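Local coordinates for protein NAD-dependent aldehyde dehydrogenase (PDB 3U4J) that binds a calcium ion and probably oxidises aldehydes with NAD or NADP as the electron acceptor, at residues L17-M25 / H47-A58; A345-H356 / G373-Y384. All coordinates share one frame; numbering follows the deposited sequence.

Contact 1: residues L17-M25 / H47-A58. With CA (calcium ion), chain E.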
loop_
_atom_site.group_PDB
_atom_site.type_symbol
_atom_site.label_atom_id
_atom_site.label_comp_id
_atom_site.label_asym_id
_atom_site.label_seq_id
_atom_site.Cartn_x
_atom_site.Cartn_y
_atom_site.Cartn_z
ATOM N N LEU A 17 31.489 37.750 11.394
ATOM C CA LEU A 17 31.016 38.852 10.549
ATOM C C LEU A 17 32.090 39.360 9.556
ATOM O O LEU A 17 31.800 40.176 8.682
ATOM C CB LEU A 17 30.450 39.987 11.401
ATOM C CG LEU A 17 29.259 39.605 12.281
ATOM C CD1 LEU A 17 28.937 40.738 13.230
ATOM C CD2 LEU A 17 28.046 39.278 11.413
ATOM N N ARG A 18 33.316 38.855 9.667
ATOM C CA ARG A 18 34.372 39.190 8.683
ATOM C C ARG A 18 34.139 38.481 7.357
ATOM O O ARG A 18 34.584 38.949 6.308
ATOM C CB ARG A 18 35.758 38.763 9.183
ATOM C CG ARG A 18 36.203 39.414 10.479
ATOM C CD ARG A 18 37.379 38.614 11.019
ATOM N NE ARG A 18 37.863 39.160 12.277
ATOM C CZ ARG A 18 38.908 38.672 12.933
ATOM N NH1 ARG A 18 39.575 37.614 12.459
ATOM N NH2 ARG A 18 39.284 39.247 14.062
ATOM N N ILE A 19 33.465 37.334 7.407
ATOM C CA ILE A 19 33.361 36.465 6.238
ATOM C C ILE A 19 32.593 37.119 5.093
ATOM O O ILE A 19 31.440 37.496 5.246
ATOM C CB ILE A 19 32.731 35.089 6.591
ATOM C CG1 ILE A 19 33.479 34.444 7.805
ATOM C CG2 ILE A 19 32.714 34.172 5.353
ATOM C CD1 ILE A 19 32.812 33.140 8.335
ATOM N N LYS A 20 33.239 37.230 3.934
ATOM C CA LYS A 20 32.523 37.641 2.728
ATOM C C LYS A 20 32.312 36.405 1.894
ATOM O O LYS A 20 33.215 35.584 1.784
ATOM C CB LYS A 20 33.302 38.699 1.934
ATOM C CG LYS A 20 33.502 40.038 2.662
ATOM C CD LYS A 20 32.189 40.811 2.829
ATOM C CE LYS A 20 32.423 42.334 2.973
ATOM N NZ LYS A 20 32.700 43.069 1.687
ATOM N N SER A 21 31.126 36.256 1.313
ATOM C CA SER A 21 30.810 35.077 0.531
ATOM C C SER A 21 30.235 35.424 -0.839
ATOM O O SER A 21 29.186 36.059 -0.940
ATOM C CB SER A 21 29.845 34.176 1.305
ATOM O OG SER A 21 30.490 33.591 2.398
ATOM N N ARG A 22 30.920 35.005 -1.895
ATOM C CA ARG A 22 30.450 35.247 -3.268
ATOM C C ARG A 22 30.102 33.889 -3.846
ATOM O O ARG A 22 30.940 32.986 -3.849
ATOM C CB ARG A 22 31.511 35.954 -4.135
ATOM C CG ARG A 22 31.095 36.189 -5.641
ATOM C CD ARG A 22 32.122 35.552 -6.617
ATOM N NE ARG A 22 31.802 35.702 -8.049
ATOM C CZ ARG A 22 32.415 35.039 -9.036
ATOM N NH1 ARG A 22 33.378 34.152 -8.774
ATOM N NH2 ARG A 22 32.065 35.253 -10.295
ATOM N N TYR A 23 28.858 33.732 -4.294
ATOM C CA TYR A 23 28.387 32.443 -4.794
ATOM C C TYR A 23 28.067 32.514 -6.267
ATOM O O TYR A 23 27.760 33.585 -6.786
ATOM C CB TYR A 23 27.094 32.017 -4.097
ATOM C CG TYR A 23 27.174 31.870 -2.595
ATOM C CD1 TYR A 23 27.403 30.624 -2.003
ATOM C CD2 TYR A 23 26.963 32.975 -1.774
ATOM C CE1 TYR A 23 27.466 30.492 -0.599
ATOM C CE2 TYR A 23 27.011 32.860 -0.385
ATOM C CZ TYR A 23 27.271 31.608 0.186
ATOM O OH TYR A 23 27.321 31.521 1.538
ATOM N N GLN A 24 28.109 31.358 -6.925
ATOM C CA GLN A 24 27.731 31.253 -8.324
ATOM C C GLN A 24 26.541 30.312 -8.523
ATOM O O GLN A 24 26.319 29.377 -7.721
ATOM C CB GLN A 24 28.923 30.767 -9.143
ATOM C CG GLN A 24 30.044 31.826 -9.328
ATOM C CD GLN A 24 31.152 31.282 -10.194
ATOM O OE1 GLN A 24 31.844 30.323 -9.816
ATOM N NE2 GLN A 24 31.304 31.854 -11.384
HETATM N N MSE A 25 25.791 30.547 -9.600
HETATM C CA MSE A 25 24.752 29.611 -10.017
HETATM C C MSE A 25 25.388 28.289 -10.390
HETATM O O MSE A 25 26.607 28.213 -10.583
HETATM C CB MSE A 25 23.934 30.184 -11.171
HETATM C CG MSE A 25 23.156 31.433 -10.757
HETATM SE SE MSE A 25 21.958 31.980 -12.223
HETATM C CE MSE A 25 23.182 32.952 -13.361
ATOM N N HIS A 47 22.417 42.120 11.756
ATOM C CA HIS A 47 23.636 42.908 11.948
ATOM C C HIS A 47 23.737 44.027 10.899
ATOM O O HIS A 47 24.261 43.813 9.793
ATOM C CB HIS A 47 24.859 42.013 11.822
ATOM C CG HIS A 47 24.742 40.701 12.540
ATOM N ND1 HIS A 47 25.193 40.515 13.829
ATOM C CD2 HIS A 47 24.262 39.505 12.133
ATOM C CE1 HIS A 47 24.981 39.262 14.188
ATOM N NE2 HIS A 47 24.420 38.626 13.175
ATOM N N ALA A 48 23.223 45.206 11.220
ATOM C CA ALA A 48 23.168 46.289 10.213
ATOM C C ALA A 48 24.459 46.469 9.400
ATOM O O ALA A 48 25.534 46.479 9.956
ATOM C CB ALA A 48 22.742 47.653 10.864
ATOM N N GLY A 49 24.330 46.582 8.076
ATOM C CA GLY A 49 25.467 46.926 7.215
ATOM C C GLY A 49 26.469 45.818 6.910
ATOM O O GLY A 49 27.416 46.038 6.144
ATOM N N GLU A 50 26.293 44.632 7.498
ATOM C CA GLU A 50 27.200 43.517 7.192
ATOM C C GLU A 50 26.732 42.778 5.940
ATOM O O GLU A 50 25.636 42.230 5.910
ATOM C CB GLU A 50 27.309 42.535 8.372
ATOM C CG GLU A 50 27.840 43.150 9.689
ATOM C CD GLU A 50 29.357 43.396 9.714
ATOM O OE1 GLU A 50 29.821 44.026 10.698
ATOM O OE2 GLU A 50 30.093 42.957 8.798
ATOM N N VAL A 51 27.572 42.758 4.912
ATOM C CA VAL A 51 27.218 42.096 3.658
ATOM C C VAL A 51 27.702 40.643 3.770
ATOM O O VAL A 51 28.909 40.391 3.863
ATOM C CB VAL A 51 27.852 42.807 2.433
ATOM C CG1 VAL A 51 27.491 42.088 1.155
ATOM C CG2 VAL A 51 27.410 44.316 2.374
ATOM N N VAL A 52 26.753 39.707 3.773
ATOM C CA VAL A 52 27.068 38.302 4.097
ATOM C C VAL A 52 26.968 37.347 2.930
ATOM O O VAL A 52 27.407 36.197 3.038
ATOM C CB VAL A 52 26.192 37.766 5.286
ATOM C CG1 VAL A 52 26.548 38.496 6.552
ATOM C CG2 VAL A 52 24.688 37.904 4.972
ATOM N N GLY A 53 26.377 37.788 1.827
ATOM C CA GLY A 53 26.379 36.981 0.628
ATOM C C GLY A 53 26.124 37.790 -0.628
ATOM O O GLY A 53 25.473 38.834 -0.581
ATOM N N THR A 54 26.638 37.302 -1.746
ATOM C CA THR A 54 26.240 37.812 -3.058
ATOM C C THR A 54 26.182 36.708 -4.084
ATOM O O THR A 54 26.985 35.775 -4.065
ATOM C CB THR A 54 27.052 39.094 -3.573
ATOM O OG1 THR A 54 27.625 38.891 -4.881
ATOM C CG2 THR A 54 28.025 39.663 -2.575
ATOM N N TRP A 55 25.173 36.794 -4.943
ATOM C CA TRP A 55 24.929 35.780 -5.946
ATOM C C TRP A 55 24.412 36.453 -7.202
ATOM O O TRP A 55 23.976 37.613 -7.137
ATOM C CB TRP A 55 23.895 34.733 -5.441
ATOM C CG TRP A 55 22.891 35.307 -4.512
ATOM C CD1 TRP A 55 21.793 36.035 -4.846
ATOM C CD2 TRP A 55 22.915 35.245 -3.090
ATOM N NE1 TRP A 55 21.128 36.431 -3.732
ATOM C CE2 TRP A 55 21.787 35.948 -2.630
ATOM C CE3 TRP A 55 23.781 34.659 -2.158
ATOM C CZ2 TRP A 55 21.489 36.085 -1.282
ATOM C CZ3 TRP A 55 23.477 34.778 -0.802
ATOM C CH2 TRP A 55 22.343 35.487 -0.379
ATOM N N PRO A 56 24.387 35.722 -8.328
ATOM C CA PRO A 56 23.996 36.359 -9.569
ATOM C C PRO A 56 22.552 36.821 -9.568
ATOM O O PRO A 56 21.692 36.275 -8.827
ATOM C CB PRO A 56 24.187 35.254 -10.616
ATOM C CG PRO A 56 25.266 34.398 -10.052
ATOM C CD PRO A 56 24.919 34.366 -8.565
ATOM N N GLU A 57 22.303 37.841 -10.385
ATOM C CA GLU A 57 20.955 38.259 -10.675
ATOM C C GLU A 57 20.650 37.654 -12.027
ATOM O O GLU A 57 21.084 38.196 -13.049
ATOM C CB GLU A 57 20.873 39.791 -10.729
ATOM C CG GLU A 57 19.501 40.296 -11.170
ATOM C CD GLU A 57 19.434 41.830 -11.368
ATOM O OE1 GLU A 57 20.439 42.559 -11.137
ATOM O OE2 GLU A 57 18.347 42.286 -11.778
ATOM N N ALA A 58 19.925 36.531 -12.053
ATOM C CA ALA A 58 19.715 35.831 -13.321
ATOM C C ALA A 58 18.770 36.603 -14.239
ATOM O O ALA A 58 17.801 37.207 -13.781
ATOM C CB ALA A 58 19.184 34.396 -13.102
HETATM CA CA CA E . 31.559 42.084 7.245
HETATM O O HOH W 1 33.611 41.498 6.054
HETATM O O HOH W 2 30.358 40.164 6.304
HETATM O O HOH W 3 29.457 35.554 4.574
HETATM O O HOH W 4 29.478 38.579 1.705
HETATM O O HOH W 5 26.339 33.660 2.973
HETATM O O HOH W 6 33.367 42.842 8.757
#
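A calcium site joins L17 and E50 where the N-terminal arm begins to run alongside strand 51-56. The ion takes O of L17 at 2.4 Å and OE2 of E50 at 2.3 Å; waters 1, 2 and 6 also bind it. Glutamate suits the place, since a hard anionic oxygen is what calcium favours, and the bend at chi2 (-76°) turns the carboxylate toward the ion. E50 closes a type II turn from H47, in which G49 tolerates the positive phi. L17 lays CD2 over one face of the H47 ring, 3.8 Å from its centroid, a CH-pi contact. With an alanine in place of H47, CD2 of L17 would probably lose the ring face it rests on, opening a gap beside the turn. Waters 2, 3 and 4 link I19 and S21 to V51 and V52. R22 and T54 form a single parallel bridge: T54 N donates to S21 O (2.9 Å) and Y23 N to T54 O (2.8 Å, 171° at the hydrogen). V52 and G53 both face R42 in a classic bulge, and a side chain at G53 would run into the W55 ring. Y23 CD2 meets the edge of that ring at CE3 (3.6 Å), and CG of selenomethionine M25 packs on CG of P56 (3.7 Å). The chemistry passes from metal and water to backbone bonds and apolar packing; calcium probably offsets the charge of E50.

Contact 2: residues A345-H356 / G373-Y384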
loop_
_atom_site.group_PDB
_atom_site.type_symbol
_atom_site.label_atom_id
_atom_site.label_comp_id
_atom_site.label_asym_id
_atom_site.label_seq_id
_atom_site.Cartn_x
_atom_site.Cartn_y
_atom_site.Cartn_z
ATOM N N ALA A 345 16.001 37.519 13.876
ATOM C CA ALA A 345 15.710 38.806 13.250
ATOM C C ALA A 345 14.546 38.696 12.281
ATOM O O ALA A 345 14.232 37.592 11.811
ATOM C CB ALA A 345 16.988 39.332 12.513
HETATM N N MSE A 346 13.912 39.833 11.985
HETATM C CA MSE A 346 12.986 39.946 10.859
HETATM C C MSE A 346 13.813 39.890 9.566
HETATM O O MSE A 346 14.930 40.427 9.520
HETATM C CB MSE A 346 12.232 41.295 10.881
HETATM C CG MSE A 346 11.263 41.536 12.037
HETATM SE SE MSE A 346 9.685 40.326 11.983
HETATM C CE MSE A 346 10.508 38.891 12.974
ATOM N N ILE A 347 13.260 39.287 8.515
ATOM C CA ILE A 347 14.017 39.069 7.274
ATOM C C ILE A 347 14.443 40.384 6.560
ATOM O O ILE A 347 15.527 40.447 5.948
ATOM C CB ILE A 347 13.241 38.161 6.296
ATOM C CG1 ILE A 347 14.185 37.573 5.233
ATOM C CG2 ILE A 347 12.055 38.913 5.647
ATOM C CD1 ILE A 347 15.118 36.490 5.753
ATOM N N SER A 348 13.599 41.419 6.641
ATOM C CA SER A 348 13.884 42.656 5.922
ATOM C C SER A 348 13.198 43.843 6.593
ATOM O O SER A 348 12.325 43.664 7.451
ATOM C CB SER A 348 13.468 42.571 4.452
ATOM O OG SER A 348 12.053 42.615 4.331
ATOM N N GLU A 349 13.619 45.050 6.227
ATOM C CA GLU A 349 12.963 46.247 6.768
ATOM C C GLU A 349 11.515 46.303 6.254
ATOM O O GLU A 349 10.608 46.625 7.015
ATOM C CB GLU A 349 13.766 47.525 6.408
ATOM C CG GLU A 349 13.051 48.854 6.738
ATOM C CD GLU A 349 13.038 49.204 8.230
ATOM O OE1 GLU A 349 14.075 49.036 8.905
ATOM O OE2 GLU A 349 11.980 49.676 8.732
ATOM N N ALA A 350 11.298 45.961 4.982
ATOM C CA ALA A 350 9.928 45.943 4.424
ATOM C C ALA A 350 9.052 44.951 5.201
ATOM O O ALA A 350 7.899 45.261 5.552
ATOM C CB ALA A 350 9.921 45.617 2.907
ATOM N N HIS A 351 9.610 43.784 5.533
ATOM C CA HIS A 351 8.820 42.812 6.285
ATOM C C HIS A 351 8.516 43.292 7.704
ATOM O O HIS A 351 7.383 43.165 8.157
ATOM C CB HIS A 351 9.486 41.432 6.313
ATOM C CG HIS A 351 8.609 40.371 6.894
ATOM N ND1 HIS A 351 7.515 39.874 6.228
ATOM C CD2 HIS A 351 8.651 39.729 8.086
ATOM C CE1 HIS A 351 6.920 38.964 6.981
ATOM N NE2 HIS A 351 7.587 38.861 8.118
ATOM N N ALA A 352 9.526 43.833 8.394
ATOM C CA ALA A 352 9.328 44.381 9.741
ATOM C C ALA A 352 8.227 45.471 9.761
ATOM O O ALA A 352 7.399 45.499 10.668
ATOM C CB ALA A 352 10.661 44.919 10.324
ATOM N N GLU A 353 8.228 46.350 8.763
ATOM C CA GLU A 353 7.202 47.405 8.650
ATOM C C GLU A 353 5.797 46.813 8.456
ATOM O O GLU A 353 4.843 47.258 9.088
ATOM C CB GLU A 353 7.544 48.405 7.539
ATOM C CG GLU A 353 8.699 49.369 7.931
ATOM C CD GLU A 353 9.356 50.115 6.735
ATOM O OE1 GLU A 353 8.939 49.930 5.565
ATOM O OE2 GLU A 353 10.308 50.900 6.977
ATOM N N LYS A 354 5.691 45.788 7.613
ATOM C CA LYS A 354 4.428 45.096 7.423
ATOM C C LYS A 354 3.934 44.456 8.727
ATOM O O LYS A 354 2.760 44.632 9.099
ATOM C CB LYS A 354 4.538 44.050 6.310
ATOM C CG LYS A 354 3.197 43.538 5.810
ATOM C CD LYS A 354 3.417 42.508 4.708
ATOM C CE LYS A 354 2.154 42.285 3.876
ATOM N NZ LYS A 354 2.303 41.083 3.001
ATOM N N VAL A 355 4.828 43.756 9.434
ATOM C CA VAL A 355 4.480 43.203 10.753
ATOM C C VAL A 355 3.979 44.308 11.702
ATOM O O VAL A 355 2.945 44.141 12.360
ATOM C CB VAL A 355 5.635 42.416 11.400
ATOM C CG1 VAL A 355 5.299 42.053 12.875
ATOM C CG2 VAL A 355 5.970 41.137 10.573
ATOM N N HIS A 356 4.698 45.432 11.761
ATOM C CA HIS A 356 4.266 46.554 12.612
ATOM C C HIS A 356 2.918 47.140 12.163
ATOM O O HIS A 356 2.086 47.498 12.994
ATOM C CB HIS A 356 5.330 47.663 12.701
ATOM C CG HIS A 356 5.046 48.653 13.790
ATOM N ND1 HIS A 356 4.974 48.288 15.116
ATOM C CD2 HIS A 356 4.766 49.980 13.748
ATOM C CE1 HIS A 356 4.688 49.352 15.849
ATOM N NE2 HIS A 356 4.541 50.389 15.044
ATOM N N GLY A 373 4.943 44.700 20.525
ATOM C CA GLY A 373 4.290 45.649 19.641
ATOM C C GLY A 373 5.180 46.798 19.171
ATOM O O GLY A 373 4.663 47.836 18.739
ATOM N N GLU A 374 6.505 46.630 19.256
ATOM C CA GLU A 374 7.459 47.591 18.638
ATOM C C GLU A 374 8.741 46.903 18.200
ATOM O O GLU A 374 9.063 45.818 18.676
ATOM C CB GLU A 374 7.877 48.715 19.596
ATOM C CG GLU A 374 6.783 49.701 20.033
ATOM C CD GLU A 374 6.299 50.677 18.935
ATOM O OE1 GLU A 374 7.015 50.906 17.927
ATOM O OE2 GLU A 374 5.185 51.230 19.110
ATOM N N ARG A 375 9.470 47.573 17.310
ATOM C CA ARG A 375 10.848 47.230 16.968
ATOM C C ARG A 375 11.778 47.403 18.151
ATOM O O ARG A 375 11.542 48.246 19.009
ATOM C CB ARG A 375 11.316 48.120 15.824
ATOM C CG ARG A 375 10.640 47.783 14.533
ATOM C CD ARG A 375 11.368 46.640 13.816
ATOM N NE ARG A 375 12.684 47.069 13.319
ATOM C CZ ARG A 375 12.867 47.833 12.248
ATOM N NH1 ARG A 375 11.828 48.252 11.532
ATOM N NH2 ARG A 375 14.099 48.187 11.897
ATOM N N ILE A 376 12.822 46.582 18.212
ATOM C CA ILE A 376 13.809 46.660 19.292
ATOM C C ILE A 376 15.190 46.760 18.638
ATOM O O ILE A 376 15.401 46.188 17.555
ATOM C CB ILE A 376 13.695 45.432 20.258
ATOM C CG1 ILE A 376 12.840 45.765 21.480
ATOM C CG2 ILE A 376 15.025 45.060 20.842
ATOM C CD1 ILE A 376 11.412 45.739 21.236
ATOM N N GLY A 377 16.111 47.499 19.265
ATOM C CA GLY A 377 17.494 47.634 18.758
ATOM C C GLY A 377 17.557 48.122 17.318
ATOM O O GLY A 377 18.264 47.553 16.471
ATOM N N ARG A 378 16.810 49.183 17.044
ATOM C CA ARG A 378 16.680 49.718 15.686
ATOM C C ARG A 378 18.000 50.012 14.985
ATOM O O ARG A 378 18.084 49.864 13.763
ATOM C CB ARG A 378 15.826 50.988 15.676
ATOM C CG ARG A 378 14.344 50.734 15.522
ATOM C CD ARG A 378 13.549 52.036 15.587
ATOM N NE ARG A 378 12.280 51.926 14.868
ATOM C CZ ARG A 378 12.173 51.907 13.537
ATOM N NH1 ARG A 378 13.250 51.973 12.766
ATOM N NH2 ARG A 378 10.982 51.811 12.971
ATOM N N GLU A 379 19.022 50.433 15.735
ATOM C CA GLU A 379 20.323 50.778 15.116
ATOM C C GLU A 379 21.158 49.541 14.778
ATOM O O GLU A 379 21.954 49.565 13.832
ATOM C CB GLU A 379 21.156 51.737 15.992
ATOM C CG GLU A 379 20.416 52.976 16.564
ATOM C CD GLU A 379 19.826 53.896 15.503
ATOM O OE1 GLU A 379 18.939 53.448 14.726
ATOM O OE2 GLU A 379 20.228 55.090 15.472
ATOM N N ALA A 380 20.953 48.465 15.540
ATOM C CA ALA A 380 21.804 47.271 15.460
ATOM C C ALA A 380 21.346 46.201 14.435
ATOM O O ALA A 380 22.159 45.429 13.933
ATOM C CB ALA A 380 21.974 46.659 16.844
ATOM N N GLY A 381 20.051 46.157 14.137
ATOM C CA GLY A 381 19.527 45.249 13.114
ATOM C C GLY A 381 18.014 45.243 13.098
ATOM O O GLY A 381 17.370 46.173 13.608
ATOM N N LEU A 382 17.441 44.190 12.524
ATOM C CA LEU A 382 15.988 44.100 12.368
ATOM C C LEU A 382 15.388 43.143 13.398
ATOM O O LEU A 382 15.482 41.910 13.266
ATOM C CB LEU A 382 15.623 43.688 10.942
ATOM C CG LEU A 382 16.260 44.491 9.800
ATOM C CD1 LEU A 382 16.208 43.762 8.443
ATOM C CD2 LEU A 382 15.636 45.878 9.703
ATOM N N TYR A 383 14.800 43.708 14.446
ATOM C CA TYR A 383 14.219 42.885 15.497
ATOM C C TYR A 383 12.848 43.404 15.899
ATOM O O TYR A 383 12.666 44.623 16.080
ATOM C CB TYR A 383 15.129 42.860 16.715
ATOM C CG TYR A 383 16.515 42.313 16.415
ATOM C CD1 TYR A 383 16.734 40.942 16.328
ATOM C CD2 TYR A 383 17.603 43.179 16.232
ATOM C CE1 TYR A 383 18.023 40.434 16.059
ATOM C CE2 TYR A 383 18.881 42.695 15.956
ATOM C CZ TYR A 383 19.082 41.308 15.878
ATOM O OH TYR A 383 20.327 40.813 15.616
ATOM N N TYR A 384 11.903 42.478 16.063
ATOM C CA TYR A 384 10.557 42.831 16.493
ATOM C C TYR A 384 10.264 42.137 17.816
ATOM O O TYR A 384 10.574 40.965 17.981
ATOM C CB TYR A 384 9.516 42.498 15.410
ATOM C CG TYR A 384 8.274 43.343 15.593
ATOM C CD1 TYR A 384 8.169 44.592 14.974
ATOM C CD2 TYR A 384 7.256 42.942 16.455
ATOM C CE1 TYR A 384 7.048 45.430 15.192
ATOM C CE2 TYR A 384 6.131 43.749 16.666
ATOM C CZ TYR A 384 6.042 44.987 16.033
ATOM O OH TYR A 384 4.951 45.776 16.244
HETATM O O HOH W 7 8.923 47.974 12.020
#
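Y384 reaches from its strand to the helix that starts at E349, and each part of it meets something. CB lies 3.9 Å from CG of selenomethionine M346. CG stands anti to the backbone N (chi1 -157°), which carries the ring along the helix flank. CG1 of V355 sits over the centre of one ring face, 4.1 Å from the centroid, a CH-pi contact; O of E374 lies over the opposite face. At the rim, CE1 is 3.8 Å from CB of H356, and the hydroxyl ends the chain with a 2.8 Å hydrogen bond between OH and H356 ND1, which either could donate. Tyrosine fits because its flat ring can slip between a valine methyl and a backbone carbonyl while the hydroxyl meets a histidine. The fold here is a helix, 349-364, packed on the antiparallel pair 375-376 and 383-390, at the margin of the sheet that in this family builds the catalytic domain. S348 is the N-cap, its OG accepting from H351 N. Right after the cap, E349 meets R375 end-on in a salt bridge: NH2 bonds OE1 and NH1 bonds OE2, both at 3.1 Å, with the carboxylate and guanidinium planes 52° apart. The bend at chi2 brings CD of the arginine beside CB of A352, and the one at chi3 turns the guanidinium toward E349. L382 wedges under the start of the helix, CD1 3.5 Å from C of S348, while its O accepts from M346 N at 2.9 Å, the donor lying above the carbonyl plane.

From the N terminus, the chain first meets contact 1, where the arm 17-25 pairs with 47-58 and closes a loop holding strands 25-27, 30-32 and 39-43. Some 290 residues later contact 2 closes a shorter loop, the rest of helix 349-364 and strand 368-371. The two follow in series, neither nesting nor crossing, with centres 21 Å apart. They nevertheless touch: A48 N lies 2.9 Å from A380 O, a probable hydrogen bond between the turn of contact 1 and the bend of 373-384. Hydrogen bonds from Y383 OH to G46 O and from R42 NH2 to I347 O fasten the N-terminal strands to the helix-and-sheet unit of contact 2.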